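Local coordinates for protein aspartokinase (Clostridium acetobutylicum, PDB 3TVI) that binds lysine at its regulatory ACT domains and probably phosphorylates the beta-carboxyl group of aspartate with ATP, the first step toward threonine, methionine and lysine, at residues P67-F72 and K98-I103; D53-C58 and K73-R78; F298-I303 and S338-I343. One frame throughout, in Å; residues are numbered along the deposited sequence.

In the fold
Contacts 1 and 2 lie side by side in the amino acid kinase domain, their centres 8 Å apart. Both use helix 69-85: its first turn meets helix 92-104 in contact 1, and its next turn meets helix 51-63 in contact 2. They touch directly, with Val71 CG1 3.4 Å from Cys58 SG. The side chain of the predicted substrate residue Thr52 is about 5 Å from that of Leu55 in contact 2 and about 10 Å from that of Ile103 in contact 1. Contact 3 belongs to the regulatory end, its centre 54 Å from that of contact 1 and 48 Å from that of contact 2; there Ser338 touches bound lysine.

Contact 1 of 3, residues P67-F72 and K98-I103; sequences PFDDVF and KVKKNI
Phe68, Asp69 and Phe72, at the start of helix 69-85, pack against Lys100 and its neighbours on helix 92-104, the next helix of the amino acid kinase domain. Lys100 is the centre of the contact, and its aliphatic chain passes alongside both aromatic rings. Its CB sits over a face of Phe72, 3.7 Å from the ring centroid and 20° off the ring normal, a CH-pi contact displaced toward the rim. The next carbon, Lys100 CG, lies 3.8 Å from Phe68 CE1, the two side chains running past each other in opposite directions. Farther along, Lys100 CD passes Phe72 CD2 at 3.7 Å. With chi1 at 170° and the chain extended beyond CG, Lys100 carries its amino group back to the neighbouring helix start, where NZ forms a salt bridge of 3.1 Å with Asp69 OD2. The charged end thus reaches the exposed Asp69 while the methylenes stay against the rings.

Phe68 meets the helix 92-104 backbone with its edge: CZ is 3.6 Å from Lys100 O, which lies near the ring plane. The same CZ touches Ile103 CG2 at 3.7 Å. Phe72 uses its edge too, CE1 reaching Val99 CG1 at 3.9 Å, so one ring offers a face to Lys100 and an edge to Val99. Phe68 is also at the N-cap position, and its carbonyl oxygen accepts the amide of Phe72, which ties the two ring-bearing residues together through the first helical turn. Beyond them, Cys58, His61 and Val62 of helix 51-63 touch Phe68, and Ala112 of helix 109-127 touches Ile103. The arrangement is a helix start packed on the flank of a following helix, within the helical part of an amino acid kinase alpha/beta fold.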
loop_
_atom_site.group_PDB
_atom_site.type_symbol
_atom_site.label_atom_id
_atom_site.label_comp_id
_atom_site.label_asym_id
_atom_site.label_seq_id
_atom_site.Cartn_x
_atom_site.Cartn_y
_atom_site.Cartn_z
ATOM N N PRO B 67 46.143 -14.129 -27.090
ATOM C CA PRO B 67 46.350 -12.711 -27.365
ATOM C C PRO B 67 45.032 -12.033 -27.695
ATOM O O PRO B 67 44.044 -12.711 -27.968
ATOM C CB PRO B 67 47.254 -12.727 -28.601
ATOM C CG PRO B 67 46.937 -14.026 -29.263
ATOM C CD PRO B 67 46.785 -14.969 -28.114
ATOM N N PHE B 68 45.021 -10.707 -27.677
ATOM C CA PHE B 68 43.822 -9.949 -28.037
ATOM C C PHE B 68 44.193 -8.854 -29.027
ATOM O O PHE B 68 43.636 -7.760 -29.004
ATOM C CB PHE B 68 43.158 -9.363 -26.788
ATOM C CG PHE B 68 44.121 -8.719 -25.844
ATOM C CD1 PHE B 68 44.423 -7.376 -25.944
ATOM C CD2 PHE B 68 44.744 -9.468 -24.865
ATOM C CE1 PHE B 68 45.325 -6.786 -25.073
ATOM C CE2 PHE B 68 45.644 -8.891 -23.992
ATOM C CZ PHE B 68 45.938 -7.547 -24.093
ATOM N N ASP B 69 45.125 -9.168 -29.920
ATOM C CA ASP B 69 45.702 -8.158 -30.801
ATOM C C ASP B 69 44.659 -7.577 -31.749
ATOM O O ASP B 69 44.612 -6.365 -31.939
ATOM C CB ASP B 69 46.902 -8.734 -31.558
ATOM C CG ASP B 69 48.021 -9.156 -30.620
ATOM O OD1 ASP B 69 49.165 -9.354 -31.076
ATOM O OD2 ASP B 69 47.750 -9.284 -29.406
ATOM N N ASP B 70 43.809 -8.436 -32.308
ATOM C CA ASP B 70 42.708 -7.992 -33.168
ATOM C C ASP B 70 41.788 -6.996 -32.451
ATOM O O ASP B 70 41.348 -6.024 -33.059
ATOM C CB ASP B 70 41.891 -9.190 -33.683
ATOM C CG ASP B 70 41.028 -9.836 -32.594
ATOM O OD1 ASP B 70 41.597 -10.361 -31.608
ATOM O OD2 ASP B 70 39.779 -9.821 -32.724
ATOM N N VAL B 71 41.518 -7.238 -31.165
ATOM C CA VAL B 71 40.634 -6.380 -30.365
ATOM C C VAL B 71 41.298 -5.043 -30.061
ATOM O O VAL B 71 40.731 -3.982 -30.303
ATOM C CB VAL B 71 40.252 -7.045 -29.022
ATOM C CG1 VAL B 71 39.455 -6.092 -28.148
ATOM C CG2 VAL B 71 39.465 -8.323 -29.254
ATOM N N PHE B 72 42.513 -5.101 -29.538
ATOM C CA PHE B 72 43.223 -3.896 -29.141
ATOM C C PHE B 72 43.550 -2.971 -30.317
ATOM O O PHE B 72 43.814 -1.782 -30.102
ATOM C CB PHE B 72 44.505 -4.255 -28.395
ATOM C CG PHE B 72 44.962 -3.192 -27.445
ATOM C CD1 PHE B 72 44.331 -3.026 -26.217
ATOM C CD2 PHE B 72 46.012 -2.355 -27.771
ATOM C CE1 PHE B 72 44.742 -2.049 -25.333
ATOM C CE2 PHE B 72 46.429 -1.374 -26.891
ATOM C CZ PHE B 72 45.794 -1.221 -25.671
ATOM N N LYS B 98 51.423 0.526 -23.268
ATOM C CA LYS B 98 51.641 0.149 -21.864
ATOM C C LYS B 98 50.416 -0.549 -21.273
ATOM O O LYS B 98 50.541 -1.536 -20.544
ATOM C CB LYS B 98 52.002 1.388 -21.037
ATOM C CG LYS B 98 52.186 1.133 -19.550
ATOM C CD LYS B 98 53.359 1.918 -18.976
ATOM C CE LYS B 98 53.198 3.420 -19.130
ATOM N NZ LYS B 98 54.332 4.147 -18.502
ATOM N N VAL B 99 49.238 -0.031 -21.599
ATOM C CA VAL B 99 47.995 -0.655 -21.182
ATOM C C VAL B 99 47.891 -2.064 -21.747
ATOM O O VAL B 99 47.586 -3.006 -21.005
ATOM C CB VAL B 99 46.763 0.166 -21.610
ATOM C CG1 VAL B 99 45.541 -0.731 -21.740
ATOM C CG2 VAL B 99 46.523 1.289 -20.614
ATOM N N LYS B 100 48.149 -2.222 -23.044
ATOM C CA LYS B 100 48.040 -3.542 -23.643
ATOM C C LYS B 100 48.875 -4.516 -22.829
ATOM O O LYS B 100 48.380 -5.541 -22.365
ATOM C CB LYS B 100 48.491 -3.552 -25.100
ATOM C CG LYS B 100 48.613 -4.957 -25.671
ATOM C CD LYS B 100 48.579 -4.993 -27.188
ATOM C CE LYS B 100 48.847 -6.405 -27.692
ATOM N NZ LYS B 100 49.096 -6.450 -29.159
ATOM N N LYS B 101 50.135 -4.162 -22.625
ATOM C CA LYS B 101 51.065 -5.039 -21.928
ATOM C C LYS B 101 50.544 -5.406 -20.543
ATOM O O LYS B 101 50.359 -6.592 -20.249
ATOM C CB LYS B 101 52.457 -4.404 -21.858
ATOM C CG LYS B 101 53.340 -4.764 -23.048
ATOM C CD LYS B 101 52.680 -4.468 -24.401
ATOM C CE LYS B 101 53.110 -5.435 -25.501
ATOM N NZ LYS B 101 52.173 -5.456 -26.664
ATOM N N ASN B 102 50.274 -4.396 -19.717
ATOM C CA ASN B 102 49.713 -4.617 -18.380
ATOM C C ASN B 102 48.611 -5.671 -18.364
ATOM O O ASN B 102 48.588 -6.543 -17.491
ATOM C CB ASN B 102 49.138 -3.319 -17.808
ATOM C CG ASN B 102 50.204 -2.326 -17.411
ATOM O OD1 ASN B 102 50.201 -1.192 -17.881
ATOM N ND2 ASN B 102 51.119 -2.743 -16.542
ATOM N N ILE B 103 47.697 -5.574 -19.328
ATOM C CA ILE B 103 46.560 -6.489 -19.416
ATOM C C ILE B 103 47.030 -7.911 -19.707
ATOM O O ILE B 103 46.671 -8.843 -18.984
ATOM C CB ILE B 103 45.539 -6.037 -20.487
ATOM C CG1 ILE B 103 44.826 -4.770 -20.034
ATOM C CG2 ILE B 103 44.494 -7.109 -20.752
ATOM C CD1 ILE B 103 43.650 -4.407 -20.909
#

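Contact 2 of 3, residues D53-C58 and K73-R78; sequences DLLYLC and KLISQR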
loop_
_atom_site.group_PDB
_atom_site.type_symbol
_atom_site.label_atom_id
_atom_site.label_comp_id
_atom_site.label_asym_id
_atom_site.label_seq_id
_atom_site.Cartn_x
_atom_site.Cartn_y
_atom_site.Cartn_z
ATOM N N ASP B 53 33.465 -2.066 -22.973
ATOM C CA ASP B 53 33.114 -3.452 -23.235
ATOM C C ASP B 53 34.273 -4.177 -23.903
ATOM O O ASP B 53 34.626 -5.290 -23.503
ATOM C CB ASP B 53 31.866 -3.555 -24.113
ATOM C CG ASP B 53 30.582 -3.249 -23.359
ATOM O OD1 ASP B 53 30.626 -2.963 -22.135
ATOM O OD2 ASP B 53 29.514 -3.306 -24.015
ATOM N N LEU B 54 34.861 -3.548 -24.921
ATOM C CA LEU B 54 35.979 -4.154 -25.646
ATOM C C LEU B 54 37.177 -4.364 -24.736
ATOM O O LEU B 54 37.865 -5.385 -24.839
ATOM C CB LEU B 54 36.371 -3.326 -26.875
ATOM C CG LEU B 54 35.857 -3.898 -28.204
ATOM C CD1 LEU B 54 34.354 -4.160 -28.139
ATOM C CD2 LEU B 54 36.215 -2.985 -29.374
ATOM N N LEU B 55 37.420 -3.412 -23.837
ATOM C CA LEU B 55 38.438 -3.611 -22.810
ATOM C C LEU B 55 38.168 -4.919 -22.045
ATOM O O LEU B 55 38.976 -5.847 -22.120
ATOM C CB LEU B 55 38.540 -2.402 -21.863
ATOM C CG LEU B 55 39.324 -1.210 -22.432
ATOM C CD1 LEU B 55 39.352 -0.036 -21.464
ATOM C CD2 LEU B 55 40.738 -1.620 -22.793
ATOM N N TYR B 56 37.029 -5.015 -21.360
ATOM C CA TYR B 56 36.654 -6.257 -20.677
ATOM C C TYR B 56 36.969 -7.471 -21.536
ATOM O O TYR B 56 37.495 -8.467 -21.043
ATOM C CB TYR B 56 35.158 -6.301 -20.349
ATOM C CG TYR B 56 34.739 -5.549 -19.111
ATOM C CD1 TYR B 56 35.304 -5.830 -17.873
ATOM C CD2 TYR B 56 33.752 -4.576 -19.174
ATOM C CE1 TYR B 56 34.905 -5.147 -16.734
ATOM C CE2 TYR B 56 33.343 -3.890 -18.045
ATOM C CZ TYR B 56 33.916 -4.177 -16.823
ATOM O OH TYR B 56 33.506 -3.482 -15.699
ATOM N N LEU B 57 36.637 -7.394 -22.822
ATOM C CA LEU B 57 36.829 -8.536 -23.704
ATOM C C LEU B 57 38.307 -8.919 -23.816
ATOM O O LEU B 57 38.635 -10.105 -23.875
ATOM C CB LEU B 57 36.217 -8.279 -25.082
ATOM C CG LEU B 57 36.410 -9.405 -26.096
ATOM C CD1 LEU B 57 36.020 -10.745 -25.502
ATOM C CD2 LEU B 57 35.618 -9.136 -27.360
ATOM N N CYS B 58 39.200 -7.933 -23.833
ATOM C CA CYS B 58 40.630 -8.239 -23.813
ATOM C C CYS B 58 40.952 -9.093 -22.590
ATOM O O CYS B 58 41.545 -10.171 -22.715
ATOM C CB CYS B 58 41.473 -6.967 -23.801
ATOM S SG CYS B 58 41.123 -5.868 -25.187
ATOM N N LYS B 73 43.551 -3.504 -31.544
ATOM C CA LYS B 73 43.660 -2.658 -32.734
ATOM C C LYS B 73 42.596 -1.577 -32.645
ATOM O O LYS B 73 42.896 -0.384 -32.648
ATOM C CB LYS B 73 43.451 -3.464 -34.014
ATOM C CG LYS B 73 44.646 -4.301 -34.424
ATOM C CD LYS B 73 45.442 -3.679 -35.567
ATOM C CE LYS B 73 44.788 -3.921 -36.923
ATOM N NZ LYS B 73 45.730 -3.708 -38.060
ATOM N N LEU B 74 41.351 -2.020 -32.518
ATOM C CA LEU B 74 40.207 -1.129 -32.553
ATOM C C LEU B 74 40.284 -0.080 -31.455
ATOM O O LEU B 74 39.888 1.069 -31.666
ATOM C CB LEU B 74 38.910 -1.921 -32.439
ATOM C CG LEU B 74 38.634 -2.861 -33.611
ATOM C CD1 LEU B 74 37.394 -3.709 -33.358
ATOM C CD2 LEU B 74 38.492 -2.054 -34.890
ATOM N N ILE B 75 40.806 -0.459 -30.293
ATOM C CA ILE B 75 40.928 0.491 -29.202
ATOM C C ILE B 75 41.941 1.555 -29.584
ATOM O O ILE B 75 41.637 2.745 -29.580
ATOM C CB ILE B 75 41.348 -0.174 -27.888
ATOM C CG1 ILE B 75 40.210 -1.051 -27.367
ATOM C CG2 ILE B 75 41.690 0.889 -26.864
ATOM C CD1 ILE B 75 40.569 -1.894 -26.163
ATOM N N SER B 76 43.142 1.125 -29.938
ATOM C CA SER B 76 44.184 2.078 -30.293
ATOM C C SER B 76 43.718 2.852 -31.515
ATOM O O SER B 76 43.900 4.063 -31.596
ATOM C CB SER B 76 45.509 1.377 -30.568
ATOM O OG SER B 76 45.470 0.740 -31.831
ATOM N N GLN B 77 43.090 2.147 -32.449
ATOM C CA GLN B 77 42.521 2.784 -33.621
ATOM C C GLN B 77 41.568 3.899 -33.213
ATOM O O GLN B 77 41.640 5.006 -33.746
ATOM C CB GLN B 77 41.792 1.757 -34.471
ATOM C CG GLN B 77 41.129 2.326 -35.707
ATOM C CD GLN B 77 40.779 1.248 -36.713
ATOM O OE1 GLN B 77 41.434 0.195 -36.778
ATOM N NE2 GLN B 77 39.741 1.504 -37.513
ATOM N N ARG B 78 40.693 3.604 -32.255
ATOM C CA ARG B 78 39.742 4.587 -31.750
ATOM C C ARG B 78 40.451 5.793 -31.168
ATOM O O ARG B 78 40.099 6.935 -31.468
ATOM C CB ARG B 78 38.864 3.968 -30.664
ATOM C CG ARG B 78 37.665 4.808 -30.256
ATOM C CD ARG B 78 36.521 4.628 -31.231
ATOM N NE ARG B 78 35.259 4.963 -30.594
ATOM C CZ ARG B 78 34.789 6.192 -30.444
ATOM N NH1 ARG B 78 35.461 7.244 -30.895
ATOM N NH2 ARG B 78 33.626 6.368 -29.843
#
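Immediately before Leu74 and Ile75, which face helix 51-63, the carbonyl oxygen Lys73 O is gripped by two donors, the backbone N of Gln77 and the hydroxyl OG of Ser76. The Ser76 OG to Lys73 O bond measures 2.9 Å with a C=O...donor angle of 126°; because the acceptor is about one turn back on the same helix, the hydroxyl serves its own helix and does not meet segment 53-58. The interface itself is an alpha-hairpin of the amino acid kinase domain: helices 51-63 and 69-85 follow one another and run roughly antiparallel, the axes of the two short segments approaching to 10.6 Å at 143° between their N-to-C directions. The closest CA pair is Leu54 with Ile75, 7.7 Å apart.

What joins the helices is apolar. Ile75 has its CG1 beside the backbone N (chi1 -69°), and the extended branch carries CD1 across to helix 51-63. There CD1 meets two residues about one turn apart: Leu55, through CD2, and Cys58, whose SG lies 4.1 Å from Ile75 CD1. Lower on the same side chain, Ile75 CG1 comes to 4.5 Å from Leu54 CB, so Ile75 is bordered by three residues of the opposing helix. Leu96 of helix 92-104 also touches Ile75, and Arg115 of helix 109-127 touches Leu55, which places the hairpin in a larger helical cluster beside the predicted substrate residue Thr52. At the more open margin, Leu54 turns its CD2 methyl to Leu74 CB, 4.2 Å away. The side chains of Leu55 and Ile75 cross at about a right angle, with Leu55 CD2 3.4 Å from Ile75 CD1.

Contact 3 of 3, residues F298-I303 and S338-I343; sequences FTVIAI and SVSLVI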
loop_
_atom_site.group_PDB
_atom_site.type_symbol
_atom_site.label_atom_id
_atom_site.label_comp_id
_atom_site.label_asym_id
_atom_site.label_seq_id
_atom_site.Cartn_x
_atom_site.Cartn_y
_atom_site.Cartn_z
ATOM N N PHE B 298 0.976 -1.882 -15.414
ATOM C CA PHE B 298 0.852 -2.368 -14.038
ATOM C C PHE B 298 -0.407 -3.229 -13.882
ATOM O O PHE B 298 -1.337 -3.131 -14.685
ATOM C CB PHE B 298 0.744 -1.190 -13.075
ATOM C CG PHE B 298 2.054 -0.548 -12.731
ATOM C CD1 PHE B 298 2.731 -0.917 -11.579
ATOM C CD2 PHE B 298 2.582 0.457 -13.522
ATOM C CE1 PHE B 298 3.927 -0.313 -11.233
ATOM C CE2 PHE B 298 3.783 1.061 -13.190
ATOM C CZ PHE B 298 4.458 0.676 -12.041
ATOM N N THR B 299 -0.441 -4.056 -12.839
ATOM C CA THR B 299 -1.606 -4.890 -12.548
ATOM C C THR B 299 -1.878 -4.968 -11.053
ATOM O O THR B 299 -0.953 -5.169 -10.261
ATOM C CB THR B 299 -1.417 -6.321 -13.072
ATOM O OG1 THR B 299 -1.223 -6.290 -14.493
ATOM C CG2 THR B 299 -2.636 -7.183 -12.730
ATOM N N VAL B 300 -3.147 -4.821 -10.673
ATOM C CA VAL B 300 -3.548 -4.895 -9.267
ATOM C C VAL B 300 -4.134 -6.273 -8.960
ATOM O O VAL B 300 -4.882 -6.822 -9.765
ATOM C CB VAL B 300 -4.540 -3.759 -8.867
ATOM C CG1 VAL B 300 -5.748 -3.709 -9.786
ATOM C CG2 VAL B 300 -4.997 -3.908 -7.421
ATOM N N ILE B 301 -3.761 -6.830 -7.811
ATOM C CA ILE B 301 -4.351 -8.065 -7.296
ATOM C C ILE B 301 -5.234 -7.720 -6.101
ATOM O O ILE B 301 -4.737 -7.537 -4.981
ATOM C CB ILE B 301 -3.267 -9.056 -6.843
ATOM C CG1 ILE B 301 -2.473 -9.556 -8.050
ATOM C CG2 ILE B 301 -3.885 -10.228 -6.102
ATOM C CD1 ILE B 301 -1.265 -10.391 -7.677
ATOM N N ALA B 302 -6.543 -7.627 -6.338
ATOM C CA ALA B 302 -7.486 -7.209 -5.297
ATOM C C ALA B 302 -7.900 -8.392 -4.419
ATOM O O ALA B 302 -8.317 -9.425 -4.931
ATOM C CB ALA B 302 -8.700 -6.556 -5.931
ATOM N N ILE B 303 -7.784 -8.237 -3.101
ATOM C CA ILE B 303 -8.023 -9.337 -2.161
ATOM C C ILE B 303 -9.045 -8.969 -1.087
ATOM O O ILE B 303 -8.688 -8.426 -0.047
ATOM C CB ILE B 303 -6.721 -9.749 -1.442
ATOM C CG1 ILE B 303 -5.619 -10.086 -2.449
ATOM C CG2 ILE B 303 -6.974 -10.930 -0.515
ATOM C CD1 ILE B 303 -4.227 -9.997 -1.858
ATOM N N SER B 338 -10.676 -5.006 2.860
ATOM C CA SER B 338 -10.004 -5.401 1.629
ATOM C C SER B 338 -8.619 -4.778 1.521
ATOM O O SER B 338 -8.282 -3.837 2.239
ATOM C CB SER B 338 -10.835 -5.002 0.409
ATOM O OG SER B 338 -11.154 -3.618 0.424
ATOM N N VAL B 339 -7.826 -5.329 0.610
ATOM C CA VAL B 339 -6.498 -4.819 0.306
ATOM C C VAL B 339 -6.097 -5.213 -1.110
ATOM O O VAL B 339 -6.533 -6.239 -1.627
ATOM C CB VAL B 339 -5.441 -5.352 1.290
ATOM C CG1 VAL B 339 -5.226 -6.847 1.088
ATOM C CG2 VAL B 339 -4.135 -4.589 1.123
ATOM N N SER B 340 -5.268 -4.383 -1.728
ATOM C CA SER B 340 -4.750 -4.644 -3.057
ATOM C C SER B 340 -3.237 -4.726 -3.033
ATOM O O SER B 340 -2.597 -4.448 -2.016
ATOM C CB SER B 340 -5.178 -3.535 -4.011
ATOM O OG SER B 340 -6.436 -3.839 -4.574
ATOM N N LEU B 341 -2.685 -5.130 -4.172
ATOM C CA LEU B 341 -1.260 -5.044 -4.436
ATOM C C LEU B 341 -1.098 -4.545 -5.865
ATOM O O LEU B 341 -1.578 -5.184 -6.794
ATOM C CB LEU B 341 -0.596 -6.417 -4.260
ATOM C CG LEU B 341 0.375 -6.637 -3.089
ATOM C CD1 LEU B 341 -0.108 -6.013 -1.794
ATOM C CD2 LEU B 341 0.617 -8.128 -2.894
ATOM N N VAL B 342 -0.453 -3.391 -6.031
ATOM C CA VAL B 342 -0.130 -2.865 -7.359
ATOM C C VAL B 342 1.269 -3.311 -7.745
ATOM O O VAL B 342 2.231 -2.985 -7.048
ATOM C CB VAL B 342 -0.152 -1.332 -7.389
ATOM C CG1 VAL B 342 0.293 -0.835 -8.757
ATOM C CG2 VAL B 342 -1.540 -0.816 -7.033
ATOM N N ILE B 343 1.377 -4.048 -8.851
ATOM C CA ILE B 343 2.642 -4.667 -9.258
ATOM C C ILE B 343 2.919 -4.447 -10.744
ATOM O O ILE B 343 2.035 -4.656 -11.577
ATOM C CB ILE B 343 2.628 -6.183 -8.981
ATOM C CG1 ILE B 343 2.448 -6.459 -7.483
ATOM C CG2 ILE B 343 3.916 -6.820 -9.472
ATOM C CD1 ILE B 343 2.012 -7.870 -7.165
#
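Phe298 can be followed outward across its partner strand. Its CB lies 4.0 Å from Ile343 O; CG is beside the backbone N (chi1 -80°), which turns the ring toward strand 338-344. CD1 then comes 3.6 Å from Ile343 C and 3.7 Å from Val342 CG1, an oblique approach to the ring. Around this ring, Leu376 of strand 367-380 and Glu330 supply further contacts.

The backbones are paired as antiparallel strands. Thr299 N donates to Ile343 O at 2.8 Å and Ile343 N returns a bond to Thr299 O at 2.9 Å, the two-way exchange of a hydrogen-bonded pair. Val300 and Val342 form the adjacent non-hydrogen-bonded pair. Next, Ile301 N reaches Leu341 O at 2.9 Å, but the reverse bond from Leu341 N to Ile301 O is weak, 3.3 Å with an angle of 133° at the hydrogen; strand geometry is interrupted at Ser340 and Leu341. Pairing is regular again at Ile303 and Val339, although the donor Val339 N stands 47° out of the carbonyl plane of Ile303.

This is consistent with the beta-alpha-beta-beta-alpha-beta ACT fold of aspartokinase regulatory domains: strand 291-304 leads to helix 314-323, and strand 338-344, whose other edge bonds to the backbone of Glu330, His331 and Pro333, runs antiparallel beside the first strand. The helix lies over the face bearing Ile301, Leu341 and Ile343; Ile301 CD1 and Ile343 CD1 meet there at 4.2 Å, with Leu322 against Leu341 and Ile343. The other face carries Val300 and Val342, near Arg406 and Met407 of strand 405-410. Hydroxyls are engaged elsewhere: Thr299 OG1 bonds to Asp345, and Ser340 OG to Gly411 O of the second subunit. Ser338 touches the bound lysine, and its OG is hydrogen-bonded to Glu237 of the second subunit.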